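Local coordinates for adenosine monophosphate-protein transferase vopS (Vibrio parahaemolyticus, PDB 3LET) that transfers AMP from ATP to a specific threonine of host Rho GTPases through its Fic domain, blocking effector binding and actin assembly in infected cells, at residues L85-L94 against S237-L245; N189-Y197 against K211-P219. One frame throughout, in Å; residues are numbered along the deposited sequence.

Contact 1. Residues L85-L94 against S237-L245; sequences LIGDDAVKSL and SSIGGEGML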
loop_
_atom_site.group_PDB
_atom_site.type_symbol
_atom_site.label_atom_id
_atom_site.label_comp_id
_atom_site.label_asym_id
_atom_site.label_seq_id
_atom_site.Cartn_x
_atom_site.Cartn_y
_atom_site.Cartn_z
ATOM N N LEU A 85 7.165 -5.774 -7.294
ATOM C CA LEU A 85 5.890 -5.987 -6.615
ATOM C C LEU A 85 4.956 -4.780 -6.635
ATOM O O LEU A 85 3.749 -4.937 -6.865
ATOM C CB LEU A 85 6.123 -6.390 -5.155
ATOM C CG LEU A 85 6.636 -7.821 -4.932
ATOM C CD1 LEU A 85 7.268 -7.922 -3.577
ATOM C CD2 LEU A 85 5.474 -8.821 -5.030
ATOM N N ILE A 86 5.490 -3.584 -6.357
ATOM C CA ILE A 86 4.614 -2.430 -6.111
ATOM C C ILE A 86 4.902 -1.243 -7.044
ATOM O O ILE A 86 4.207 -0.228 -6.976
ATOM C CB ILE A 86 4.666 -1.974 -4.622
ATOM C CG1 ILE A 86 6.060 -1.447 -4.275
ATOM C CG2 ILE A 86 4.288 -3.142 -3.695
ATOM C CD1 ILE A 86 6.188 -0.987 -2.825
ATOM N N GLY A 87 5.905 -1.400 -7.905
ATOM C CA GLY A 87 6.236 -0.415 -8.925
ATOM C C GLY A 87 7.133 0.725 -8.469
ATOM O O GLY A 87 7.351 0.924 -7.280
ATOM N N ASP A 88 7.623 1.499 -9.435
ATOM C CA ASP A 88 8.628 2.549 -9.179
ATOM C C ASP A 88 8.241 3.635 -8.201
ATOM O O ASP A 88 9.034 3.997 -7.315
ATOM C CB ASP A 88 8.998 3.219 -10.498
ATOM C CG ASP A 88 9.775 2.302 -11.405
ATOM O OD1 ASP A 88 10.430 1.376 -10.877
ATOM O OD2 ASP A 88 9.736 2.507 -12.636
ATOM N N ASP A 89 7.052 4.214 -8.376
ATOM C CA ASP A 89 6.641 5.311 -7.488
ATOM C C ASP A 89 6.546 4.826 -6.051
ATOM O O ASP A 89 7.017 5.496 -5.114
ATOM C CB ASP A 89 5.275 5.862 -7.891
ATOM C CG ASP A 89 5.309 6.611 -9.222
ATOM O OD1 ASP A 89 6.416 6.871 -9.755
ATOM O OD2 ASP A 89 4.213 6.941 -9.729
ATOM N N ALA A 90 5.919 3.669 -5.861
ATOM C CA ALA A 90 5.681 3.196 -4.500
ATOM C C ALA A 90 7.012 2.794 -3.853
ATOM O O ALA A 90 7.254 3.092 -2.677
ATOM C CB ALA A 90 4.702 2.023 -4.490
ATOM N N VAL A 91 7.879 2.135 -4.604
ATOM C CA VAL A 91 9.132 1.681 -3.990
ATOM C C VAL A 91 10.005 2.889 -3.651
ATOM O O VAL A 91 10.689 2.914 -2.627
ATOM C CB VAL A 91 9.893 0.629 -4.825
ATOM C CG1 VAL A 91 10.431 1.207 -6.111
ATOM C CG2 VAL A 91 11.035 0.037 -3.991
ATOM N N LYS A 92 9.972 3.905 -4.499
ATOM C CA LYS A 92 10.720 5.120 -4.184
ATOM C C LYS A 92 10.197 5.768 -2.902
ATOM O O LYS A 92 10.968 6.268 -2.098
ATOM C CB LYS A 92 10.671 6.105 -5.342
ATOM C CG LYS A 92 11.326 7.445 -4.979
ATOM C CD LYS A 92 11.657 8.286 -6.201
ATOM C CE LYS A 92 12.431 9.549 -5.797
ATOM N NZ LYS A 92 13.001 10.292 -6.965
ATOM N N SER A 93 8.872 5.812 -2.722
ATOM C CA SER A 93 8.296 6.475 -1.545
ATOM C C SER A 93 8.746 5.716 -0.311
ATOM O O SER A 93 9.068 6.314 0.728
ATOM C CB SER A 93 6.743 6.454 -1.566
ATOM O OG SER A 93 6.243 6.963 -2.777
ATOM N N LEU A 94 8.692 4.386 -0.414
ATOM C CA LEU A 94 9.034 3.521 0.700
ATOM C C LEU A 94 10.515 3.678 1.018
ATOM O O LEU A 94 10.907 3.747 2.158
ATOM C CB LEU A 94 8.740 2.029 0.351
ATOM C CG LEU A 94 9.090 1.046 1.475
ATOM C CD1 LEU A 94 8.458 1.437 2.801
ATOM C CD2 LEU A 94 8.649 -0.380 1.095
ATOM N N SER A 237 3.951 -2.600 5.293
ATOM C CA SER A 237 4.049 -1.173 5.566
ATOM C C SER A 237 2.812 -0.542 4.945
ATOM O O SER A 237 2.139 -1.151 4.107
ATOM C CB SER A 237 5.305 -0.569 4.921
ATOM O OG SER A 237 5.286 -0.731 3.504
ATOM N N SER A 238 2.516 0.697 5.315
ATOM C CA SER A 238 1.366 1.354 4.741
ATOM C C SER A 238 1.591 1.517 3.249
ATOM O O SER A 238 0.684 1.287 2.433
ATOM C CB SER A 238 1.108 2.714 5.403
ATOM O OG SER A 238 2.264 3.531 5.414
ATOM N N ILE A 239 2.798 1.924 2.871
ATOM C CA ILE A 239 3.085 2.137 1.450
ATOM C C ILE A 239 3.074 0.813 0.668
ATOM O O ILE A 239 2.554 0.717 -0.456
ATOM C CB ILE A 239 4.453 2.808 1.313
ATOM C CG1 ILE A 239 4.384 4.218 1.917
ATOM C CG2 ILE A 239 4.921 2.826 -0.163
ATOM C CD1 ILE A 239 5.744 4.892 2.034
ATOM N N GLY A 240 3.687 -0.207 1.260
ATOM C CA GLY A 240 3.735 -1.516 0.642
ATOM C C GLY A 240 2.340 -2.082 0.424
ATOM O O GLY A 240 2.030 -2.591 -0.635
ATOM N N GLY A 241 1.484 -2.011 1.431
ATOM C CA GLY A 241 0.141 -2.572 1.270
ATOM C C GLY A 241 -0.701 -1.847 0.210
ATOM O O GLY A 241 -1.398 -2.458 -0.586
ATOM N N GLU A 242 -0.615 -0.528 0.198
ATOM C CA GLU A 242 -1.297 0.257 -0.805
ATOM C C GLU A 242 -0.739 -0.084 -2.179
ATOM O O GLU A 242 -1.492 -0.194 -3.134
ATOM C CB GLU A 242 -1.140 1.740 -0.503
ATOM C CG GLU A 242 -1.651 2.648 -1.609
ATOM C CD GLU A 242 -1.389 4.115 -1.276
ATOM O OE1 GLU A 242 -2.350 4.798 -0.886
ATOM O OE2 GLU A 242 -0.225 4.577 -1.361
ATOM N N GLY A 243 0.576 -0.262 -2.291
ATOM C CA GLY A 243 1.159 -0.593 -3.597
ATOM C C GLY A 243 0.674 -1.969 -4.112
ATOM O O GLY A 243 0.428 -2.169 -5.296
ATOM N N MET A 244 0.556 -2.921 -3.203
ATOM C CA MET A 244 0.090 -4.273 -3.574
ATOM C C MET A 244 -1.374 -4.214 -4.016
ATOM O O MET A 244 -1.757 -4.860 -4.999
ATOM C CB MET A 244 0.254 -5.232 -2.392
ATOM C CG MET A 244 1.704 -5.697 -2.118
ATOM S SD MET A 244 2.513 -6.429 -3.541
ATOM C CE MET A 244 1.801 -8.104 -3.586
ATOM N N LEU A 245 -2.204 -3.444 -3.310
ATOM C CA LEU A 245 -3.609 -3.316 -3.732
ATOM C C LEU A 245 -3.675 -2.714 -5.152
ATOM O O LEU A 245 -4.445 -3.155 -6.033
ATOM C CB LEU A 245 -4.389 -2.428 -2.752
ATOM C CG LEU A 245 -5.837 -2.154 -3.166
ATOM C CD1 LEU A 245 -6.556 -3.472 -3.415
ATOM C CD2 LEU A 245 -6.540 -1.321 -2.072
HETATM O O HOH W 1 1.582 -0.663 -7.209
#

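Contact 2. Residues N189-Y197 against K211-P219; sequences NITSLLKEY and KELHARLVP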
loop_
_atom_site.group_PDB
_atom_site.type_symbol
_atom_site.label_atom_id
_atom_site.label_comp_id
_atom_site.label_asym_id
_atom_site.label_seq_id
_atom_site.Cartn_x
_atom_site.Cartn_y
_atom_site.Cartn_z
ATOM N N ASN A 189 -24.435 7.893 5.025
ATOM C CA ASN A 189 -23.369 8.139 4.044
ATOM C C ASN A 189 -23.021 6.836 3.312
ATOM O O ASN A 189 -22.851 6.809 2.095
ATOM C CB ASN A 189 -22.116 8.679 4.748
ATOM C CG ASN A 189 -20.994 9.036 3.776
ATOM O OD1 ASN A 189 -21.211 9.728 2.786
ATOM N ND2 ASN A 189 -19.779 8.589 4.085
ATOM N N ILE A 190 -22.905 5.751 4.069
ATOM C CA ILE A 190 -22.647 4.433 3.466
ATOM C C ILE A 190 -23.729 4.118 2.421
ATOM O O ILE A 190 -23.427 3.694 1.305
ATOM C CB ILE A 190 -22.630 3.343 4.542
ATOM C CG1 ILE A 190 -21.365 3.488 5.397
ATOM C CG2 ILE A 190 -22.720 1.952 3.894
ATOM C CD1 ILE A 190 -21.389 2.706 6.734
ATOM N N THR A 191 -24.992 4.307 2.792
ATOM C CA THR A 191 -26.093 4.064 1.856
ATOM C C THR A 191 -26.036 4.965 0.609
ATOM O O THR A 191 -26.181 4.486 -0.521
ATOM C CB THR A 191 -27.433 4.279 2.537
ATOM O OG1 THR A 191 -27.526 3.389 3.653
ATOM C CG2 THR A 191 -28.577 3.995 1.543
ATOM N N SER A 192 -25.803 6.265 0.800
ATOM C CA SER A 192 -25.713 7.177 -0.353
ATOM C C SER A 192 -24.562 6.806 -1.284
ATOM O O SER A 192 -24.728 6.830 -2.505
ATOM C CB SER A 192 -25.512 8.636 0.077
ATOM O OG SER A 192 -26.466 9.017 1.053
ATOM N N LEU A 193 -23.403 6.488 -0.713
ATOM C CA LEU A 193 -22.230 6.165 -1.531
ATOM C C LEU A 193 -22.469 4.883 -2.305
ATOM O O LEU A 193 -22.059 4.741 -3.450
ATOM C CB LEU A 193 -20.946 6.056 -0.688
ATOM C CG LEU A 193 -20.347 7.396 -0.221
ATOM C CD1 LEU A 193 -19.227 7.181 0.803
ATOM C CD2 LEU A 193 -19.825 8.204 -1.412
ATOM N N LEU A 194 -23.152 3.939 -1.688
ATOM C CA LEU A 194 -23.373 2.671 -2.351
ATOM C C LEU A 194 -24.291 2.886 -3.572
ATOM O O LEU A 194 -24.041 2.355 -4.670
ATOM C CB LEU A 194 -24.013 1.685 -1.387
ATOM C CG LEU A 194 -24.328 0.315 -1.980
ATOM C CD1 LEU A 194 -23.095 -0.388 -2.548
ATOM C CD2 LEU A 194 -24.968 -0.533 -0.872
ATOM N N LYS A 195 -25.354 3.652 -3.387
ATOM C CA LYS A 195 -26.255 3.934 -4.506
ATOM C C LYS A 195 -25.522 4.671 -5.602
ATOM O O LYS A 195 -25.701 4.405 -6.800
ATOM C CB LYS A 195 -27.440 4.791 -4.038
ATOM C CG LYS A 195 -28.377 4.047 -3.081
ATOM C CD LYS A 195 -29.604 4.920 -2.793
ATOM C CE LYS A 195 -30.256 4.581 -1.480
ATOM N NZ LYS A 195 -30.950 3.279 -1.529
ATOM N N GLU A 196 -24.725 5.642 -5.182
ATOM C CA GLU A 196 -23.946 6.439 -6.126
ATOM C C GLU A 196 -22.983 5.587 -6.981
ATOM O O GLU A 196 -22.972 5.694 -8.207
ATOM C CB GLU A 196 -23.180 7.526 -5.362
ATOM C CG GLU A 196 -22.398 8.464 -6.279
ATOM C CD GLU A 196 -21.694 9.581 -5.517
ATOM O OE1 GLU A 196 -22.074 9.873 -4.364
ATOM O OE2 GLU A 196 -20.764 10.181 -6.075
ATOM N N TYR A 197 -22.168 4.742 -6.348
ATOM C CA TYR A 197 -21.253 3.894 -7.120
ATOM C C TYR A 197 -21.947 2.720 -7.826
ATOM O O TYR A 197 -21.420 2.142 -8.772
ATOM C CB TYR A 197 -20.098 3.392 -6.241
ATOM C CG TYR A 197 -19.049 4.477 -6.097
ATOM C CD1 TYR A 197 -19.307 5.616 -5.338
ATOM C CD2 TYR A 197 -17.836 4.392 -6.766
ATOM C CE1 TYR A 197 -18.364 6.635 -5.226
ATOM C CE2 TYR A 197 -16.869 5.407 -6.653
ATOM C CZ TYR A 197 -17.142 6.521 -5.875
ATOM O OH TYR A 197 -16.205 7.536 -5.753
ATOM N N LYS A 211 -9.123 5.541 -3.902
ATOM C CA LYS A 211 -8.730 6.486 -2.843
ATOM C C LYS A 211 -9.794 7.579 -2.704
ATOM O O LYS A 211 -10.074 8.055 -1.601
ATOM C CB LYS A 211 -7.361 7.096 -3.148
ATOM C CG LYS A 211 -6.249 6.036 -2.989
ATOM C CD LYS A 211 -4.905 6.538 -3.525
ATOM C CE LYS A 211 -4.314 7.581 -2.598
ATOM N NZ LYS A 211 -2.840 7.693 -2.768
ATOM N N GLU A 212 -10.393 7.968 -3.818
ATOM C CA GLU A 212 -11.459 8.980 -3.775
ATOM C C GLU A 212 -12.689 8.451 -3.045
ATOM O O GLU A 212 -13.268 9.132 -2.212
ATOM C CB GLU A 212 -11.853 9.425 -5.170
ATOM C CG GLU A 212 -10.758 10.171 -5.888
ATOM C CD GLU A 212 -11.213 10.680 -7.249
ATOM O OE1 GLU A 212 -12.345 11.224 -7.327
ATOM O OE2 GLU A 212 -10.436 10.522 -8.225
ATOM N N LEU A 213 -13.072 7.219 -3.334
ATOM C CA LEU A 213 -14.197 6.600 -2.619
ATOM C C LEU A 213 -13.870 6.499 -1.136
ATOM O O LEU A 213 -14.665 6.870 -0.288
ATOM C CB LEU A 213 -14.490 5.209 -3.189
ATOM C CG LEU A 213 -15.512 4.374 -2.406
ATOM C CD1 LEU A 213 -16.859 5.120 -2.220
ATOM C CD2 LEU A 213 -15.718 3.022 -3.120
ATOM N N HIS A 214 -12.685 5.978 -0.823
ATOM C CA HIS A 214 -12.279 5.801 0.563
ATOM C C HIS A 214 -12.348 7.127 1.344
ATOM O O HIS A 214 -12.810 7.158 2.493
ATOM C CB HIS A 214 -10.856 5.223 0.574
ATOM C CG HIS A 214 -10.282 5.058 1.942
ATOM N ND1 HIS A 214 -9.444 5.988 2.508
ATOM C CD2 HIS A 214 -10.409 4.058 2.847
ATOM C CE1 HIS A 214 -9.085 5.580 3.716
ATOM N NE2 HIS A 214 -9.651 4.410 3.940
ATOM N N ALA A 215 -11.892 8.214 0.719
ATOM C CA ALA A 215 -11.881 9.529 1.360
ATOM C C ALA A 215 -13.285 9.993 1.779
ATOM O O ALA A 215 -13.433 10.667 2.795
ATOM C CB ALA A 215 -11.222 10.573 0.442
ATOM N N ARG A 216 -14.306 9.625 1.005
ATOM C CA ARG A 216 -15.683 9.996 1.309
ATOM C C ARG A 216 -16.340 8.993 2.241
ATOM O O ARG A 216 -17.218 9.337 3.020
ATOM C CB ARG A 216 -16.476 10.145 0.009
ATOM C CG ARG A 216 -15.989 11.339 -0.820
ATOM C CD ARG A 216 -16.705 11.441 -2.159
ATOM N NE ARG A 216 -18.139 11.605 -1.960
ATOM C CZ ARG A 216 -19.078 11.220 -2.823
ATOM N NH1 ARG A 216 -18.763 10.638 -3.963
ATOM N NH2 ARG A 216 -20.348 11.421 -2.542
ATOM N N LEU A 217 -15.875 7.753 2.197
ATOM C CA LEU A 217 -16.475 6.699 2.994
ATOM C C LEU A 217 -15.934 6.690 4.427
ATOM O O LEU A 217 -16.655 6.348 5.362
ATOM C CB LEU A 217 -16.200 5.360 2.335
ATOM C CG LEU A 217 -16.680 4.102 3.040
ATOM C CD1 LEU A 217 -18.222 4.110 3.144
ATOM C CD2 LEU A 217 -16.180 2.868 2.265
ATOM N N VAL A 218 -14.663 7.065 4.580
ATOM C CA VAL A 218 -13.952 6.991 5.859
ATOM C C VAL A 218 -13.385 8.386 6.127
ATOM O O VAL A 218 -12.182 8.581 6.108
ATOM C CB VAL A 218 -12.799 5.954 5.765
ATOM C CG1 VAL A 218 -12.231 5.608 7.149
ATOM C CG2 VAL A 218 -13.310 4.674 5.087
ATOM N N PRO A 219 -14.253 9.385 6.337
ATOM C CA PRO A 219 -13.624 10.715 6.358
ATOM C C PRO A 219 -12.653 10.920 7.532
ATOM O O PRO A 219 -12.783 10.302 8.597
ATOM C CB PRO A 219 -14.818 11.677 6.437
ATOM C CG PRO A 219 -15.985 10.891 5.918
ATOM C CD PRO A 219 -15.724 9.464 6.341
HETATM O O HOH W 2 -19.231 6.913 6.287
#

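Contact 1. Residues L85-L94 against S237-L245
Helix 88-94, which carries A90 and L94, runs antiparallel to helix 238-245, which carries I239 and G243, at 175° with the segment axes 9.4 Å apart. This is an antiparallel helix pair that joins the VopS N-terminal region to a helix of the Fic domain. I86, at the end of the preceding helix, comes nearest. Its CA is 4.7 Å from the CA of G243, a spacing possible because G243 has no side chain to hold the backbones apart.

I86 CB rests on G243 CA, and its CG2 methyl reaches on to M244 SD at 3.7 Å. CG1 sits between the backbone N and the carbonyl carbon (chi1 65°), which leaves CG2 anti to the carbonyl carbon and beside the backbone N. The side chains of I86 and M244 cross at about a right angle. The M244 chain is bent twice. The bend at chi2 brings SD to L85 CB, and that at chi3 brings CE to L85 CD2. L131 and Q135 of helix 113-139 also touch M244, so the thioether is packed between helices.

At the other end I239 reaches across with two branches. Its CG2 methyl lies 3.4 Å from A90 O and also packs on L94 CB. Its CD1 methyl rests on L94 CA and on the backbone O of S93. Y225 touches both I239 and L94.

The interface is mostly apolar. S237, whose OG touches the L94 methyl CD1, caps its own helix by accepting from G240 N, and its OG also bonds to E127. S93 OG turns back along its own helix to D89 O. Polar bridging between the segments comes from one water, which donates to I86 O and to G243 O, at 2.7 Å each.

Contact 2. Residues N189-Y197 against K211-P219
R216 reaches back across to L193 and E196, and these three side chains set the character of an antiparallel helix pair, in which helix 207-217 of the Fic domain meets helix 184-199. The arginine chain is bent at chi3, which lays its guanidinium over L193. The CD2 methyl of L193 sits over the centre of that group, 3.4 Å from CZ. The edge of the same group faces E196 in a two-nitrogen, end-on salt bridge. NH2 donates to OE1 on its syn side, close to the carboxylate plane, and NH1 donates to OE2 from above that plane, each at 2.9 Å. The two flat groups are twisted 43° apart, yet both N-H bonds stay fairly straight. E196 leaves its helix with CG anti to the backbone N (chi1 -177°) and is extended beyond, so its carboxylate spans the gap. A methyl on one face and two bonds at the edge limit how the guanidinium can turn.

L213 CD1 sits over one face of the Y197 ring, offset toward CE1, a CH-pi contact 4.0 Å from the centroid. L193 CD1 packs on L217 CA and CB, and I190 CG1 meets L217 CD1 at 3.9 Å. At the far end N189 ND2 donates to R216 O at 2.9 Å, from a little out of the carbonyl plane. It also gives a hydrogen bond to a water that donates to L217 O. The amide thus ties down the last turn of helix 207-217.

The helix axes run at 155°, 10.7 Å apart. Helix 168-179 packs on helix 184-199 through I176, which touches I190. Helix 281-295, which carries the probable ATP-binding residue R286, lies against both partners: I291 touches Y197, L294 touches L194 and M287 touches L217.

Overall arrangement
Both contacts join antiparallel helices and both are mainly buried, but contact 1 lies near the chain centre and the centre of contact 2 is about 20 Å from that point. Contact 1 joins the N-terminal region to the Fic domain. Contact 2 pairs helices closer in sequence, and the side chain of L217 is about 7 Å from G280, a probable ATP-binding residue. Their chemistry follows this placement. Contact 1 is apolar and close-packed on glycine, with a water as its bridge. Contact 2 has a leucine and tyrosine interior with a salt bridge on its exposed side. Helices 207-217 and 238-255 are successive, and a long, weak ion pair between K211 and E242 links the contacts.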